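Local coordinates for protein D-glyceraldehyde dehydrogenase (NADP(+)) (PDB 5IZD) that oxidises D-glyceraldehyde to (R)-glycerate with NADP+ and water, a step of the non-phosphorylated Entner-Doudoroff pathway, at residues T146-P151 with S174-G179. Numbering follows the deposited sequence.
Sequences TPWNFP and SSDTPG. With NAP (NADP nicotinamide-adenine-dinucleotide phosphate), chain I.
With CG of Trp148 set between its own backbone N and carbonyl carbon (chi1 47°), the indole lies alongside Asp176, and with OG of Ser174 opposite its backbone N (chi1 160°), that hydroxyl comes to the edge of the indole ring, near its plane. Ser174 OG stands 3.5 Å from Trp148 CB while accepting the backbone N-H of Asp176, an ST turn within the type I turn from Ser174 to Thr177. The carboxylate of Asp176 is turned 77° from the ring, OD2 near CD1, and its OD1 is held by Asn323. Farther along, the methyl CG2 of Thr177 packs on Trp148 CB at 3.6 Å, while Thr177 and Pro151 cross at about a right angle in a tight CB to CB contact of 3.5 Å. These two loops follow parallel strands 130-145 and 168-172 of the Rossmann-type cofactor domain of aldehyde dehydrogenases, and together they grasp NADP. Trp148 NE1 donates to O2N of the pyrophosphate at 2.8 Å, whereas Ser175 grips the 2'-phosphate twice, its backbone N to O2X and its OG to O1X at 2.6 Å. A leucine in place of Trp148 would probably cost O2N the indole N-H bond and open a gap beside Ser174 and Asp176. Instead of direct hydrogen bonds, water joins the backbones: one molecule donates to Pro147 O and accepts from Ser174 N, and a second donates to both Pro151 O and Thr177 O. Next to Trp148, Asn149, the probable transition-state stabiliser, sets its CB against one indole face, toward the rim, and turns ND2 to the oxidised cysteine at position 281.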
# COMPACT_ATOMS: atom_id res chain seq x y z
N THR A 146 6.62 25.39 -15.82
CA THR A 146 7.58 25.58 -14.71
C THR A 146 7.79 27.05 -14.38
O THR A 146 7.68 27.93 -15.28
CB THR A 146 8.93 24.84 -14.93
OG1 THR A 146 9.51 25.18 -16.17
CG2 THR A 146 8.68 23.36 -14.91
N PRO A 147 8.04 27.33 -13.09
CA PRO A 147 8.33 28.71 -12.66
C PRO A 147 9.83 29.12 -12.76
O PRO A 147 10.70 28.33 -13.13
CB PRO A 147 7.87 28.71 -11.23
CG PRO A 147 8.24 27.35 -10.77
CD PRO A 147 8.10 26.41 -11.94
N TRP A 148 10.12 30.37 -12.42
CA TRP A 148 11.48 30.90 -12.56
C TRP A 148 12.31 30.70 -11.30
O TRP A 148 13.56 30.80 -11.36
CB TRP A 148 11.48 32.42 -12.92
CG TRP A 148 10.54 33.24 -12.06
CD1 TRP A 148 9.26 33.59 -12.37
CD2 TRP A 148 10.78 33.72 -10.74
NE1 TRP A 148 8.71 34.30 -11.34
CE2 TRP A 148 9.62 34.37 -10.31
CE3 TRP A 148 11.88 33.69 -9.89
CZ2 TRP A 148 9.52 34.99 -9.03
CZ3 TRP A 148 11.77 34.26 -8.62
CH2 TRP A 148 10.61 34.93 -8.21
N ASN A 149 11.66 30.46 -10.16
CA ASN A 149 12.36 30.54 -8.90
C ASN A 149 13.33 29.37 -8.65
O ASN A 149 14.42 29.60 -8.12
CB ASN A 149 11.40 30.80 -7.77
CG ASN A 149 10.47 29.59 -7.46
OD1 ASN A 149 10.13 28.79 -8.34
ND2 ASN A 149 10.10 29.45 -6.19
N PHE A 150 12.94 28.14 -9.05
CA PHE A 150 13.81 26.96 -9.05
C PHE A 150 13.74 26.41 -10.45
O PHE A 150 13.12 25.34 -10.72
CB PHE A 150 13.42 25.95 -7.97
CG PHE A 150 13.61 26.49 -6.58
CD1 PHE A 150 14.90 26.51 -6.01
CD2 PHE A 150 12.59 27.14 -5.94
CE1 PHE A 150 15.13 27.12 -4.78
CE2 PHE A 150 12.82 27.78 -4.72
CZ PHE A 150 14.09 27.77 -4.14
N PRO A 151 14.38 27.13 -11.38
CA PRO A 151 14.17 26.87 -12.78
C PRO A 151 14.79 25.56 -13.31
O PRO A 151 14.56 25.23 -14.49
CB PRO A 151 14.86 28.09 -13.46
CG PRO A 151 16.02 28.39 -12.54
CD PRO A 151 15.48 28.10 -11.15
N SER A 174 9.27 29.13 -17.60
CA SER A 174 9.02 30.53 -17.34
C SER A 174 9.75 31.36 -18.38
O SER A 174 10.90 31.03 -18.77
CB SER A 174 9.51 30.93 -15.95
OG SER A 174 9.67 32.33 -15.88
N SER A 175 9.15 32.47 -18.77
CA SER A 175 9.84 33.40 -19.67
C SER A 175 11.04 34.09 -19.03
O SER A 175 11.88 34.65 -19.77
CB SER A 175 8.89 34.47 -20.20
OG SER A 175 8.02 33.86 -21.11
N ASP A 176 11.16 34.05 -17.71
CA ASP A 176 12.35 34.59 -17.07
C ASP A 176 13.56 33.64 -17.08
O ASP A 176 14.67 34.10 -16.82
CB ASP A 176 12.06 34.97 -15.62
CG ASP A 176 11.13 36.15 -15.51
OD1 ASP A 176 11.59 37.28 -15.72
OD2 ASP A 176 9.93 35.94 -15.21
N THR A 177 13.36 32.35 -17.35
CA THR A 177 14.41 31.35 -17.18
C THR A 177 14.35 30.23 -18.25
O THR A 177 14.40 29.05 -17.91
CB THR A 177 14.38 30.66 -15.78
OG1 THR A 177 13.12 29.98 -15.60
CG2 THR A 177 14.59 31.64 -14.65
N PRO A 178 14.37 30.61 -19.54
CA PRO A 178 14.39 29.57 -20.55
C PRO A 178 15.65 28.65 -20.56
O PRO A 178 15.54 27.49 -20.96
CB PRO A 178 14.32 30.38 -21.84
CG PRO A 178 15.01 31.66 -21.55
CD PRO A 178 14.45 31.94 -20.15
N GLY A 179 16.82 29.17 -20.17
CA GLY A 179 18.14 28.56 -20.46
C GLY A 179 18.34 27.24 -19.66
O GLY A 179 18.83 26.23 -20.19
PA NAP I . 3.45 32.41 -13.00
O1A NAP I . 2.83 33.50 -13.82
O2A NAP I . 2.54 31.59 -12.11
O5B NAP I . 4.29 31.43 -14.00
C5B NAP I . 4.39 30.00 -13.85
C4B NAP I . 4.36 29.31 -15.23
O4B NAP I . 3.05 29.43 -15.81
C3B NAP I . 5.31 29.97 -16.25
O3B NAP I . 5.81 28.96 -17.17
C2B NAP I . 4.41 30.93 -16.97
O2B NAP I . 4.92 31.39 -18.22
C1B NAP I . 3.16 30.11 -17.10
N9A NAP I . 1.92 30.86 -17.38
C8A NAP I . 1.66 32.18 -17.18
N7A NAP I . 0.45 32.51 -17.57
C5A NAP I . -0.10 31.31 -18.03
C6A NAP I . -1.35 30.99 -18.56
N6A NAP I . -2.33 31.89 -18.72
N1A NAP I . -1.58 29.71 -18.92
C2A NAP I . -0.60 28.81 -18.79
N3A NAP I . 0.63 29.03 -18.31
C4A NAP I . 0.80 30.32 -17.93
O3 NAP I . 4.57 33.08 -12.10
PN NAP I . 5.06 34.61 -12.00
O1N NAP I . 5.68 35.05 -13.32
O2N NAP I . 6.01 34.76 -10.84
O5D NAP I . 3.76 35.42 -11.75
P2B NAP I . 5.51 32.94 -18.32
O1X NAP I . 5.90 33.14 -19.79
O2X NAP I . 6.69 33.04 -17.48
O3X NAP I . 4.44 33.91 -17.94
O HOH W 1 10.90 27.51 -15.63
O HOH W 2 13.51 26.84 -16.31